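Local coordinates for protein aromatic amino acid beta-eliminating lyase/threonine aldolase (Exiguobacterium sibiricum, PDB 3LWS) that is a pyridoxal-phosphate enzyme of the beta-eliminating lyase family, built as a two-chain assembly with its cofactor carried on a side chain of the protein, at residues A[290-295]-A[327-332]; A[180-185]-A[284-289]; A[90-95]-A[137-142]. All blocks are in the same frame, centred on the assembly; numbering follows the deposited sequence.

In the fold
Contacts 1 and 3 each lie in one of the two sheets of a fold type I pyridoxal-phosphate enzyme; contact 2 pairs a helix with a loop. Contact 3 is in the seven-stranded mixed sheet and contact 1 in the antiparallel one, their centres about 26 Å apart. Contact 2 lies off the line joining them, about 16 Å from contact 1 and about 22 Å from contact 3, centre to centre. The loop 284-289 runs straight into the strand of contact 1, and Met289 CE packs 3.4 Å from Glu330 OE1. Arg146 joins contacts 1 and 3: its side chain meets Glu330, its backbone N Glu142. Contact 2 approaches the cofactor-bearing lysine: Glu181 OE2 bonds weakly to Gly207 N, next in sequence to pyridoxal-phosphate-modified Lys206.

Contact 1. Residues A[290-295]-A[327-332]; sequences FHLHFD and CSTEIS
Ile331 pushes its branched end up against the ring of Phe290 where two antiparallel strands, 290-295 and 327-332, pair at the middle of the four-stranded sheet. CB of Ile331 sits 4.0 Å from the ring centroid of Phe290 and over its face, a CH-pi contact. Ile331 CG1 and CG2 straddle the CZ end of the ring, Ile331 CG1 3.7 Å from Phe290 CE2. The ring reaches this place because chi1 of 53° holds CG between the backbone N and the carbonyl carbon. Farther along the same face, CG2 of Thr329 fills the notch beside CB of Leu292, 3.9 Å away, and SG of Cys327 lies against CB of Phe294. Helix 258-273 covers the Phe290 and Leu292 end through Leu268 and Phe272. Six backbone bonds hold the ladder, among them Leu292 N to Thr329 O at 2.8 Å.

The other face is polar. OG of Ser328 comes to CD2 of His293, and the CD2 corner of the His291 imidazole comes alongside CB and CG of Glu330. Arg146 also forms a salt bridge to OE1 of Glu330. Glu330 OE1 uses its anti lone pair to accept from His291 NE2 at 2.9 Å, with ring and carboxylate planes only 16° apart.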
ATOM      1  N   PHE A 290      27.282   6.485   4.959  1.00 15.93           N
ATOM      2  CA  PHE A 290      27.911   6.733   6.232  1.00 15.50           C
ATOM      3  C   PHE A 290      27.151   7.847   6.967  1.00 16.89           C
ATOM      4  O   PHE A 290      26.299   8.525   6.376  1.00 16.65           O
ATOM      5  CB  PHE A 290      29.386   7.102   6.054  1.00 15.94           C
ATOM      6  CG  PHE A 290      29.645   8.235   5.089  1.00 14.38           C
ATOM      7  CD1 PHE A 290      29.890   7.982   3.742  1.00 20.22           C
ATOM      8  CD2 PHE A 290      29.686   9.558   5.535  1.00 19.20           C
ATOM      9  CE1 PHE A 290      30.170   9.027   2.856  1.00 18.63           C
ATOM     10  CE2 PHE A 290      29.948  10.602   4.658  1.00 17.32           C
ATOM     11  CZ  PHE A 290      30.208  10.336   3.318  1.00 16.43           C
ATOM     12  N   HIS A 291      27.459   8.057   8.239  1.00 17.18           N
ATOM     13  CA  HIS A 291      26.974   9.263   8.904  1.00 17.18           C
ATOM     14  C   HIS A 291      28.075  10.283   8.973  1.00 17.76           C
ATOM     15  O   HIS A 291      29.234   9.934   9.134  1.00 18.90           O
ATOM     16  CB  HIS A 291      26.401   8.981  10.288  1.00 19.44           C
ATOM     17  CG  HIS A 291      25.091   8.251  10.264  1.00 21.21           C
ATOM     18  ND1 HIS A 291      24.473   7.804  11.406  1.00 18.55           N
ATOM     19  CD2 HIS A 291      24.285   7.880   9.230  1.00 17.91           C
ATOM     20  CE1 HIS A 291      23.351   7.179  11.084  1.00 24.57           C
ATOM     21  NE2 HIS A 291      23.202   7.229   9.773  1.00 19.88           N
ATOM     22  N   LEU A 292      27.679  11.535   8.842  1.00 16.84           N
ATOM     23  CA  LEU A 292      28.584  12.665   8.822  1.00 18.62           C
ATOM     24  C   LEU A 292      28.293  13.492  10.073  1.00 19.23           C
ATOM     25  O   LEU A 292      27.235  14.113  10.157  1.00 18.92           O
ATOM     26  CB  LEU A 292      28.338  13.495   7.564  1.00 17.95           C
ATOM     27  CG  LEU A 292      29.182  14.755   7.384  1.00 23.83           C
ATOM     28  CD1 LEU A 292      30.666  14.388   7.318  1.00 20.92           C
ATOM     29  CD2 LEU A 292      28.724  15.483   6.120  1.00 19.80           C
ATOM     30  N   HIS A 293      29.247  13.482  10.994  1.00 19.92           N
ATOM     31  CA  HIS A 293      29.253  14.189  12.281  1.00 20.14           C
ATOM     32  C   HIS A 293      30.104  15.482  12.277  1.00 20.77           C
ATOM     33  O   HIS A 293      31.285  15.450  11.878  1.00 20.37           O
ATOM     34  CB  HIS A 293      29.951  13.282  13.286  1.00 19.47           C
ATOM     35  CG  HIS A 293      29.190  12.048  13.631  1.00 24.62           C
ATOM     36  ND1 HIS A 293      29.164  11.530  14.903  1.00 25.94           N
ATOM     37  CD2 HIS A 293      28.429  11.227  12.877  1.00 27.48           C
ATOM     38  CE1 HIS A 293      28.419  10.438  14.915  1.00 26.76           C
ATOM     39  NE2 HIS A 293      27.947  10.246  13.700  1.00 27.32           N
ATOM     40  N   PHE A 294      29.525  16.575  12.773  1.00 20.43           N
ATOM     41  CA  PHE A 294      30.167  17.854  12.958  1.00 21.33           C
ATOM     42  C   PHE A 294      30.195  18.172  14.464  1.00 22.90           C
ATOM     43  O   PHE A 294      29.150  18.127  15.127  1.00 22.37           O
ATOM     44  CB  PHE A 294      29.370  18.974  12.258  1.00 21.14           C
ATOM     45  CG  PHE A 294      29.163  18.760  10.781  1.00 22.76           C
ATOM     46  CD1 PHE A 294      28.071  18.041  10.300  1.00 22.93           C
ATOM     47  CD2 PHE A 294      30.056  19.281   9.866  1.00 23.50           C
ATOM     48  CE1 PHE A 294      27.895  17.840   8.933  1.00 23.12           C
ATOM     49  CE2 PHE A 294      29.871  19.089   8.508  1.00 24.33           C
ATOM     50  CZ  PHE A 294      28.802  18.375   8.044  1.00 23.04           C
ATOM     51  N   ASP A 295      31.357  18.539  14.985  1.00 22.59           N
ATOM     52  CA  ASP A 295      31.455  19.047  16.348  1.00 25.67           C
ATOM     53  C   ASP A 295      30.662  20.366  16.388  1.00 23.69           C
ATOM     54  O   ASP A 295      30.709  21.161  15.451  1.00 23.76           O
ATOM     55  CB  ASP A 295      32.922  19.253  16.781  1.00 28.04           C
ATOM     56  CG  ASP A 295      33.644  17.919  17.194  1.00 34.19           C
ATOM     57  OD1 ASP A 295      33.007  16.852  17.377  1.00 38.29           O
ATOM     58  OD2 ASP A 295      34.882  17.956  17.373  1.00 40.64           O
ATOM     59  N   CYS A 327      26.433  17.289  15.815  1.00 20.16           N
ATOM     60  CA  CYS A 327      25.218  17.101  15.026  1.00 18.93           C
ATOM     61  C   CYS A 327      25.552  16.246  13.829  1.00 21.00           C
ATOM     62  O   CYS A 327      26.705  16.197  13.382  1.00 20.87           O
ATOM     63  CB  CYS A 327      24.619  18.439  14.569  1.00 19.04           C
ATOM     64  SG  CYS A 327      25.775  19.558  13.816  1.00 23.00           S
ATOM     65  N   SER A 328      24.544  15.587  13.294  1.00 20.95           N
ATOM     66  CA  SER A 328      24.765  14.462  12.389  1.00 22.11           C
ATOM     67  C   SER A 328      23.819  14.493  11.221  1.00 21.75           C
ATOM     68  O   SER A 328      22.704  14.995  11.326  1.00 19.45           O
ATOM     69  CB  SER A 328      24.525  13.157  13.151  1.00 22.86           C
ATOM     70  OG  SER A 328      24.782  12.032  12.346  1.00 30.54           O
ATOM     71  N   THR A 329      24.292  13.985  10.083  1.00 20.28           N
ATOM     72  CA  THR A 329      23.436  13.755   8.940  1.00 18.45           C
ATOM     73  C   THR A 329      23.862  12.460   8.266  1.00 19.11           C
ATOM     74  O   THR A 329      24.988  11.968   8.463  1.00 16.84           O
ATOM     75  CB  THR A 329      23.479  14.898   7.940  1.00 19.61           C
ATOM     76  OG1 THR A 329      22.315  14.823   7.098  1.00 17.75           O
ATOM     77  CG2 THR A 329      24.764  14.845   7.070  1.00 16.30           C
ATOM     78  N   GLU A 330      22.961  11.899   7.485  1.00 18.45           N
ATOM     79  CA  GLU A 330      23.227  10.622   6.816  1.00 19.60           C
ATOM     80  C   GLU A 330      23.472  10.857   5.301  1.00 19.35           C
ATOM     81  O   GLU A 330      22.713  11.533   4.644  1.00 19.32           O
ATOM     82  CB  GLU A 330      22.065   9.672   7.038  1.00 19.92           C
ATOM     83  CG  GLU A 330      22.209   8.309   6.381  1.00 18.95           C
ATOM     84  CD  GLU A 330      21.075   7.374   6.754  1.00 26.32           C
ATOM     85  OE1 GLU A 330      21.051   6.866   7.898  1.00 24.57           O
ATOM     86  OE2 GLU A 330      20.203   7.160   5.897  1.00 22.24           O
ATOM     87  N   ILE A 331      24.551  10.303   4.782  1.00 19.86           N
ATOM     88  CA  ILE A 331      24.881  10.398   3.348  1.00 20.67           C
ATOM     89  C   ILE A 331      24.693   9.017   2.751  1.00 19.20           C
ATOM     90  O   ILE A 331      25.282   8.067   3.248  1.00 19.51           O
ATOM     91  CB  ILE A 331      26.375  10.778   3.154  1.00 20.68           C
ATOM     92  CG1 ILE A 331      26.723  12.116   3.824  1.00 25.25           C
ATOM     93  CG2 ILE A 331      26.742  10.750   1.664  1.00 21.16           C
ATOM     94  CD1 ILE A 331      25.867  13.300   3.436  1.00 22.24           C
ATOM     95  N   SER A 332      23.893   8.890   1.702  1.00 18.72           N
ATOM     96  CA  SER A 332      23.818   7.635   0.929  1.00 20.15           C
ATOM     97  C   SER A 332      24.116   7.971  -0.546  1.00 20.08           C
ATOM     98  O   SER A 332      23.394   8.752  -1.149  1.00 23.41           O
ATOM     99  CB  SER A 332      22.434   7.016   1.050  1.00 21.35           C
ATOM    100  OG  SER A 332      22.164   6.599   2.403  1.00 27.41           O
TER

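Contact 2. Residues A[180-185]-A[284-289]; sequences FEMLPY and VPVSNM
Met182 and Tyr185, on a helix kinked at Pro184, face an irregular loop, 284-289, that passes closest where the CA atoms of Met182 and Ser287 are 5.4 Å apart. At the kink a water stands in for the direct bond from Tyr185 N to Glu181 O: water 2 donates to Glu181 O at 2.7 Å and accepts from Tyr185 N at 3.0 Å. The second proton of water 2 goes to Val286 O at 2.8 Å, so one molecule mends the helix and ties the loop to it. The loop is shaped by an ST turn, in which Ser287 OG accepts from Met289 N at 3.1 Å.

Val286 is the central side chain of the contact, its two methyls parted between Tyr185 and Met182. Val286 CB stands above the centre of the Tyr185 ring, 3.8 Å from the centroid, a CH-pi contact, while CG1 leans toward CE1 of that ring. Val286 CG2 goes the other way and meets the methyl CE of Met182, a selenomethionine bent at chi2 and chi3, at 3.8 Å. On the far flank, Asn288 OD1 abuts Glu181 CG at 3.1 Å, the amide and carboxylate planes 53° apart. Water 1 bridges Glu181 OE2 to Asn288 ND2, which also donates to Val333 O.

Because helix 179-186 follows a strand of the mixed sheet and the loop leads into the antiparallel one, the arrangement is consistent with the seam between large and small domains in fold type I pyridoxal-phosphate enzymes.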
ATOM      1  N   PHE A 180      21.651  -4.685  -1.487  1.00 19.58           N
ATOM      2  CA  PHE A 180      22.390  -4.499  -2.750  1.00 19.69           C
ATOM      3  C   PHE A 180      23.625  -3.642  -2.516  1.00 20.96           C
ATOM      4  O   PHE A 180      24.696  -3.920  -3.071  1.00 20.62           O
ATOM      5  CB  PHE A 180      21.487  -3.917  -3.832  1.00 20.31           C
ATOM      6  CG  PHE A 180      20.290  -4.783  -4.110  1.00 22.67           C
ATOM      7  CD1 PHE A 180      20.450  -6.013  -4.769  1.00 23.28           C
ATOM      8  CD2 PHE A 180      19.037  -4.435  -3.640  1.00 22.20           C
ATOM      9  CE1 PHE A 180      19.363  -6.879  -4.972  1.00 22.51           C
ATOM     10  CE2 PHE A 180      17.935  -5.292  -3.856  1.00 21.26           C
ATOM     11  CZ  PHE A 180      18.110  -6.509  -4.536  1.00 22.66           C
ATOM     12  N   GLU A 181      23.486  -2.670  -1.603  1.00 17.95           N
ATOM     13  CA  GLU A 181      24.509  -1.722  -1.303  1.00 19.63           C
ATOM     14  C   GLU A 181      25.705  -2.390  -0.678  1.00 20.12           C
ATOM     15  O   GLU A 181      26.817  -1.854  -0.784  1.00 21.02           O
ATOM     16  CB  GLU A 181      24.002  -0.613  -0.358  1.00 20.47           C
ATOM     17  CG  GLU A 181      22.962   0.306  -0.947  1.00 20.45           C
ATOM     18  CD  GLU A 181      21.527  -0.187  -0.797  1.00 20.33           C
ATOM     19  OE1 GLU A 181      21.305  -1.401  -0.961  1.00 19.68           O
ATOM     20  OE2 GLU A 181      20.632   0.656  -0.522  1.00 23.83           O
HETATM   21  N   MSE A 182      25.478  -3.519  -0.005  1.00 18.45           N
HETATM   22  CA  MSE A 182      26.519  -4.253   0.724  1.00 21.05           C
HETATM   23  C   MSE A 182      27.309  -5.274  -0.124  1.00 21.82           C
HETATM   24  O   MSE A 182      28.353  -5.760   0.311  1.00 22.18           O
HETATM   25  CB  MSE A 182      25.912  -5.006   1.902  1.00 22.25           C
HETATM   26  CG  MSE A 182      25.429  -4.151   3.010  1.00 22.06           C
HETATM   27 SE   MSE A 182      26.854  -3.077   3.769  0.75 24.89          SE
HETATM   28  CE  MSE A 182      28.366  -4.270   3.893  1.00 19.13           C
ATOM     29  N   LEU A 183      26.800  -5.608  -1.307  1.00 22.26           N
ATOM     30  CA  LEU A 183      27.417  -6.659  -2.115  1.00 22.02           C
ATOM     31  C   LEU A 183      28.851  -6.327  -2.607  1.00 21.01           C
ATOM     32  O   LEU A 183      29.706  -7.189  -2.553  1.00 22.48           O
ATOM     33  CB  LEU A 183      26.463  -7.118  -3.238  1.00 21.04           C
ATOM     34  CG  LEU A 183      25.103  -7.644  -2.724  1.00 22.48           C
ATOM     35  CD1 LEU A 183      24.217  -8.221  -3.822  1.00 20.25           C
ATOM     36  CD2 LEU A 183      25.262  -8.664  -1.630  1.00 20.08           C
ATOM     37  N   PRO A 184      29.134  -5.076  -3.023  1.00 19.49           N
ATOM     38  CA  PRO A 184      30.510  -4.787  -3.407  1.00 21.38           C
ATOM     39  C   PRO A 184      31.510  -5.118  -2.305  1.00 21.83           C
ATOM     40  O   PRO A 184      32.504  -5.783  -2.562  1.00 24.82           O
ATOM     41  CB  PRO A 184      30.468  -3.286  -3.723  1.00 20.87           C
ATOM     42  CG  PRO A 184      29.103  -3.059  -4.142  1.00 18.55           C
ATOM     43  CD  PRO A 184      28.268  -3.921  -3.283  1.00 19.76           C
ATOM     44  N   TYR A 185      31.213  -4.715  -1.070  1.00 22.43           N
ATOM     45  CA  TYR A 185      32.113  -4.928   0.063  1.00 22.54           C
ATOM     46  C   TYR A 185      32.240  -6.396   0.446  1.00 23.61           C
ATOM     47  O   TYR A 185      33.321  -6.873   0.762  1.00 23.53           O
ATOM     48  CB  TYR A 185      31.603  -4.150   1.277  1.00 20.82           C
ATOM     49  CG  TYR A 185      32.266  -4.501   2.552  1.00 21.61           C
ATOM     50  CD1 TYR A 185      33.472  -3.920   2.904  1.00 21.79           C
ATOM     51  CD2 TYR A 185      31.715  -5.453   3.408  1.00 23.73           C
ATOM     52  CE1 TYR A 185      34.106  -4.261   4.070  1.00 26.41           C
ATOM     53  CE2 TYR A 185      32.338  -5.785   4.578  1.00 29.39           C
ATOM     54  CZ  TYR A 185      33.529  -5.185   4.916  1.00 27.87           C
ATOM     55  OH  TYR A 185      34.135  -5.533   6.100  1.00 29.23           O
ATOM     56  N   VAL A 284      35.659   4.670   7.488  1.00 20.80           N
ATOM     57  CA  VAL A 284      35.699   4.151   6.124  1.00 20.94           C
ATOM     58  C   VAL A 284      34.372   3.434   5.929  1.00 20.17           C
ATOM     59  O   VAL A 284      34.067   2.498   6.654  1.00 21.82           O
ATOM     60  CB  VAL A 284      36.867   3.170   5.904  1.00 21.02           C
ATOM     61  CG1 VAL A 284      36.955   2.779   4.420  1.00 20.07           C
ATOM     62  CG2 VAL A 284      38.177   3.789   6.386  1.00 21.15           C
ATOM     63  N   PRO A 285      33.556   3.902   4.988  1.00 20.73           N
ATOM     64  CA  PRO A 285      32.310   3.219   4.652  1.00 20.60           C
ATOM     65  C   PRO A 285      32.523   1.779   4.154  1.00 21.53           C
ATOM     66  O   PRO A 285      33.572   1.488   3.590  1.00 21.54           O
ATOM     67  CB  PRO A 285      31.764   4.063   3.521  1.00 19.33           C
ATOM     68  CG  PRO A 285      32.301   5.409   3.784  1.00 20.40           C
ATOM     69  CD  PRO A 285      33.659   5.208   4.325  1.00 21.20           C
ATOM     70  N   VAL A 286      31.550   0.901   4.393  1.00 21.39           N
ATOM     71  CA  VAL A 286      31.570  -0.449   3.861  1.00 20.88           C
ATOM     72  C   VAL A 286      30.451  -0.595   2.823  1.00 21.32           C
ATOM     73  O   VAL A 286      30.094  -1.714   2.461  1.00 22.49           O
ATOM     74  CB  VAL A 286      31.452  -1.556   4.995  1.00 20.54           C
ATOM     75  CG1 VAL A 286      32.642  -1.513   5.922  1.00 17.08           C
ATOM     76  CG2 VAL A 286      30.115  -1.480   5.783  1.00 18.96           C
ATOM     77  N   SER A 287      29.908   0.540   2.371  1.00 20.33           N
ATOM     78  CA  SER A 287      28.793   0.604   1.447  1.00 19.79           C
ATOM     79  C   SER A 287      28.701   2.027   0.875  1.00 19.59           C
ATOM     80  O   SER A 287      29.631   2.815   0.997  1.00 19.90           O
ATOM     81  CB  SER A 287      27.510   0.288   2.173  1.00 20.31           C
ATOM     82  OG  SER A 287      27.191   1.335   3.062  1.00 19.63           O
ATOM     83  N   ASN A 288      27.560   2.372   0.291  1.00 18.54           N
ATOM     84  CA  ASN A 288      27.360   3.709  -0.245  1.00 17.86           C
ATOM     85  C   ASN A 288      27.035   4.743   0.829  1.00 18.11           C
ATOM     86  O   ASN A 288      26.869   5.902   0.507  1.00 19.24           O
ATOM     87  CB  ASN A 288      26.247   3.736  -1.296  1.00 17.44           C
ATOM     88  CG  ASN A 288      24.911   3.396  -0.727  1.00 19.06           C
ATOM     89  OD1 ASN A 288      24.812   2.557   0.156  1.00 19.55           O
ATOM     90  ND2 ASN A 288      23.878   4.094  -1.187  1.00 17.94           N
HETATM   91  N   MSE A 289      26.943   4.319   2.085  1.00 17.73           N
HETATM   92  CA  MSE A 289      26.455   5.198   3.138  1.00 17.81           C
HETATM   93  C   MSE A 289      27.458   5.378   4.254  1.00 16.86           C
HETATM   94  O   MSE A 289      28.335   4.540   4.480  1.00 19.92           O
HETATM   95  CB  MSE A 289      25.130   4.663   3.695  1.00 15.46           C
HETATM   96  CG  MSE A 289      25.290   3.544   4.721  1.00 18.48           C
HETATM   97 SE   MSE A 289      23.630   3.240   5.680  0.75 21.49          SE
HETATM   98  CE  MSE A 289      23.596   4.847   6.795  1.00 15.69           C
TER
HETATM   99  O   HOH W   1      21.305   3.180   0.195  1.00 20.42           O
HETATM  100  O   HOH W   2      29.347  -2.509  -0.122  1.00 23.42           O

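Contact 3. Residues A[90-95]-A[137-142]; sequences TVAYHP and ACLLLE
Ala92 is gripped on both its backbone polar atoms by strand 138-142, and the close part of this parallel pairing is built round it. Ala92 N donates to Cys138 O at 2.9 Å and Ala92 O accepts from Leu140 N, also at 2.9 Å and nearly straight at 171°. The axes of the two short strands approach to 4.8 Å and lie at 24° to each other. On the Ala92 side of the sheet, CD1 of Leu139 turns back until it is 3.6 Å from Ala92 O; on the other, one rung on, CB of Leu140 packs 3.9 Å from CB of Tyr93. Tyr93 CG lies between the backbone N and the carbonyl carbon (chi1 48°), which leaves Leu140 CB at the edge of the ring. The Tyr93 hydroxyl bonds to Glu100 OE1.

Toward either end the fit slackens. At the start, Ala137 N still reaches Thr90 O at 3.0 Å, but Cys138 N is buried with no hydrogen-bonding partner in the model, and Val91 CG1 comes no nearer Cys138 CB than 4.1 Å. At the other end the strands part beyond Tyr93 and a water fills in: water 3 accepts from His94 N and donates to Leu140 O at 2.7 Å, spanning what would otherwise be the next direct rung. Leu79 of helix 71-86 packs on both Val91 and Cys138, covering their face of the sheet.

Strand 90-93 has 114-117 on its far side, and 138-142 has 171-176. This pairing belongs to the parallel part of the seven-stranded mixed sheet, whose strand order is that of the large domain of fold type I pyridoxal-phosphate enzymes.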
ATOM      1  N   THR A  90       8.741 -14.262  21.455  1.00 20.57           N
ATOM      2  CA  THR A  90       9.832 -13.313  21.671  1.00 21.14           C
ATOM      3  C   THR A  90      10.758 -13.304  20.458  1.00 20.34           C
ATOM      4  O   THR A  90      11.123 -14.354  19.946  1.00 20.96           O
ATOM      5  CB  THR A  90      10.631 -13.628  22.960  1.00 20.54           C
ATOM      6  OG1 THR A  90       9.760 -13.508  24.093  1.00 18.93           O
ATOM      7  CG2 THR A  90      11.821 -12.664  23.123  1.00 17.21           C
ATOM      8  N   VAL A  91      11.125 -12.108  20.008  1.00 19.06           N
ATOM      9  CA  VAL A  91      12.072 -11.932  18.907  1.00 18.73           C
ATOM     10  C   VAL A  91      13.220 -11.049  19.413  1.00 19.70           C
ATOM     11  O   VAL A  91      13.061 -10.314  20.389  1.00 19.65           O
ATOM     12  CB  VAL A  91      11.383 -11.332  17.660  1.00 19.67           C
ATOM     13  CG1 VAL A  91      10.200 -12.221  17.205  1.00 16.02           C
ATOM     14  CG2 VAL A  91      10.939  -9.907  17.919  1.00 18.38           C
ATOM     15  N   ALA A  92      14.378 -11.161  18.797  1.00 17.12           N
ATOM     16  CA  ALA A  92      15.491 -10.333  19.157  1.00 19.46           C
ATOM     17  C   ALA A  92      16.103  -9.603  17.941  1.00 21.41           C
ATOM     18  O   ALA A  92      16.142 -10.110  16.795  1.00 22.24           O
ATOM     19  CB  ALA A  92      16.547 -11.155  19.917  1.00 18.59           C
ATOM     20  N   TYR A  93      16.578  -8.399  18.209  1.00 21.31           N
ATOM     21  CA  TYR A  93      17.236  -7.576  17.213  1.00 19.49           C
ATOM     22  C   TYR A  93      17.988  -6.410  17.871  1.00 19.29           C
ATOM     23  O   TYR A  93      17.964  -6.263  19.099  1.00 19.60           O
ATOM     24  CB  TYR A  93      16.231  -7.069  16.151  1.00 20.77           C
ATOM     25  CG  TYR A  93      14.926  -6.450  16.636  1.00 18.06           C
ATOM     26  CD1 TYR A  93      14.918  -5.445  17.571  1.00 19.13           C
ATOM     27  CD2 TYR A  93      13.708  -6.838  16.090  1.00 21.90           C
ATOM     28  CE1 TYR A  93      13.720  -4.852  18.007  1.00 19.96           C
ATOM     29  CE2 TYR A  93      12.504  -6.210  16.492  1.00 23.16           C
ATOM     30  CZ  TYR A  93      12.550  -5.226  17.470  1.00 20.40           C
ATOM     31  OH  TYR A  93      11.426  -4.601  17.908  1.00 20.58           O
ATOM     32  N   HIS A  94      18.701  -5.636  17.054  1.00 19.37           N
ATOM     33  CA  HIS A  94      19.426  -4.426  17.510  1.00 17.98           C
ATOM     34  C   HIS A  94      18.448  -3.394  18.142  1.00 20.03           C
ATOM     35  O   HIS A  94      17.326  -3.262  17.665  1.00 18.03           O
ATOM     36  CB  HIS A  94      20.168  -3.805  16.299  1.00 19.32           C
ATOM     37  CG  HIS A  94      21.171  -2.750  16.665  1.00 18.51           C
ATOM     38  ND1 HIS A  94      20.843  -1.413  16.816  1.00 15.84           N
ATOM     39  CD2 HIS A  94      22.493  -2.849  16.939  1.00 18.73           C
ATOM     40  CE1 HIS A  94      21.924  -0.743  17.176  1.00 22.64           C
ATOM     41  NE2 HIS A  94      22.941  -1.587  17.243  1.00 17.58           N
ATOM     42  N   PRO A  95      18.886  -2.625  19.179  1.00 20.09           N
ATOM     43  CA  PRO A  95      17.960  -1.626  19.786  1.00 21.58           C
ATOM     44  C   PRO A  95      17.420  -0.543  18.822  1.00 19.68           C
ATOM     45  O   PRO A  95      16.366   0.015  19.060  1.00 18.74           O
ATOM     46  CB  PRO A  95      18.790  -0.969  20.895  1.00 22.81           C
ATOM     47  CG  PRO A  95      20.032  -1.801  21.071  1.00 21.45           C
ATOM     48  CD  PRO A  95      20.161  -2.743  19.919  1.00 21.10           C
ATOM     49  N   ALA A 137      11.909 -17.059  19.054  1.00 21.64           N
ATOM     50  CA  ALA A 137      11.421 -17.418  17.702  1.00 20.77           C
ATOM     51  C   ALA A 137      12.370 -16.990  16.583  1.00 22.38           C
ATOM     52  O   ALA A 137      12.671 -17.770  15.675  1.00 21.18           O
ATOM     53  CB  ALA A 137      10.041 -16.796  17.446  1.00 20.17           C
ATOM     54  N   CYS A 138      12.822 -15.731  16.637  1.00 22.11           N
ATOM     55  CA  CYS A 138      13.543 -15.132  15.511  1.00 20.90           C
ATOM     56  C   CYS A 138      14.600 -14.117  15.928  1.00 19.54           C
ATOM     57  O   CYS A 138      14.315 -13.291  16.792  1.00 19.42           O
ATOM     58  CB  CYS A 138      12.560 -14.423  14.623  1.00 21.31           C
ATOM     59  SG  CYS A 138      13.292 -13.856  13.076  1.00 22.43           S
ATOM     60  N   LEU A 139      15.810 -14.227  15.368  1.00 18.10           N
ATOM     61  CA  LEU A 139      16.811 -13.148  15.405  1.00 17.74           C
ATOM     62  C   LEU A 139      16.717 -12.419  14.041  1.00 18.92           C
ATOM     63  O   LEU A 139      16.729 -13.075  12.993  1.00 20.64           O
ATOM     64  CB  LEU A 139      18.206 -13.691  15.611  1.00 18.28           C
ATOM     65  CG  LEU A 139      19.421 -12.754  15.509  1.00 17.80           C
ATOM     66  CD1 LEU A 139      19.350 -11.644  16.552  1.00 18.35           C
ATOM     67  CD2 LEU A 139      20.687 -13.537  15.661  1.00 14.17           C
ATOM     68  N   LEU A 140      16.567 -11.090  14.074  1.00 20.67           N
ATOM     69  CA  LEU A 140      16.578 -10.214  12.905  1.00 19.08           C
ATOM     70  C   LEU A 140      17.941  -9.502  12.867  1.00 17.99           C
ATOM     71  O   LEU A 140      18.359  -8.900  13.854  1.00 19.31           O
ATOM     72  CB  LEU A 140      15.410  -9.174  12.953  1.00 19.25           C
ATOM     73  CG  LEU A 140      15.318  -8.106  11.840  1.00 18.41           C
ATOM     74  CD1 LEU A 140      13.886  -7.653  11.553  1.00 16.80           C
ATOM     75  CD2 LEU A 140      16.208  -6.825  12.099  1.00 15.62           C
ATOM     76  N   LEU A 141      18.648  -9.633  11.748  1.00 17.73           N
ATOM     77  CA  LEU A 141      19.825  -8.840  11.475  1.00 18.04           C
ATOM     78  C   LEU A 141      19.484  -7.867  10.357  1.00 18.88           C
ATOM     79  O   LEU A 141      18.711  -8.202   9.474  1.00 20.50           O
ATOM     80  CB  LEU A 141      20.974  -9.709  11.026  1.00 18.03           C
ATOM     81  CG  LEU A 141      21.502 -10.707  12.048  1.00 20.91           C
ATOM     82  CD1 LEU A 141      22.515 -11.617  11.383  1.00 16.39           C
ATOM     83  CD2 LEU A 141      22.089  -9.951  13.244  1.00 18.20           C
ATOM     84  N   GLU A 142      20.083  -6.678  10.419  1.00 19.22           N
ATOM     85  CA  GLU A 142      19.981  -5.621   9.398  1.00 18.72           C
ATOM     86  C   GLU A 142      21.372  -5.326   8.809  1.00 18.40           C
ATOM     87  O   GLU A 142      22.278  -4.890   9.522  1.00 19.86           O
ATOM     88  CB  GLU A 142      19.427  -4.356  10.060  1.00 17.99           C
ATOM     89  CG  GLU A 142      19.142  -3.190   9.158  1.00 19.00           C
ATOM     90  CD  GLU A 142      18.940  -1.873   9.932  1.00 22.62           C
ATOM     91  OE1 GLU A 142      18.198  -1.871  10.949  1.00 21.92           O
ATOM     92  OE2 GLU A 142      19.489  -0.828   9.475  1.00 23.71           O
TER
HETATM   93  O   HOH W   3      19.136  -6.301  14.180  1.00 13.90           O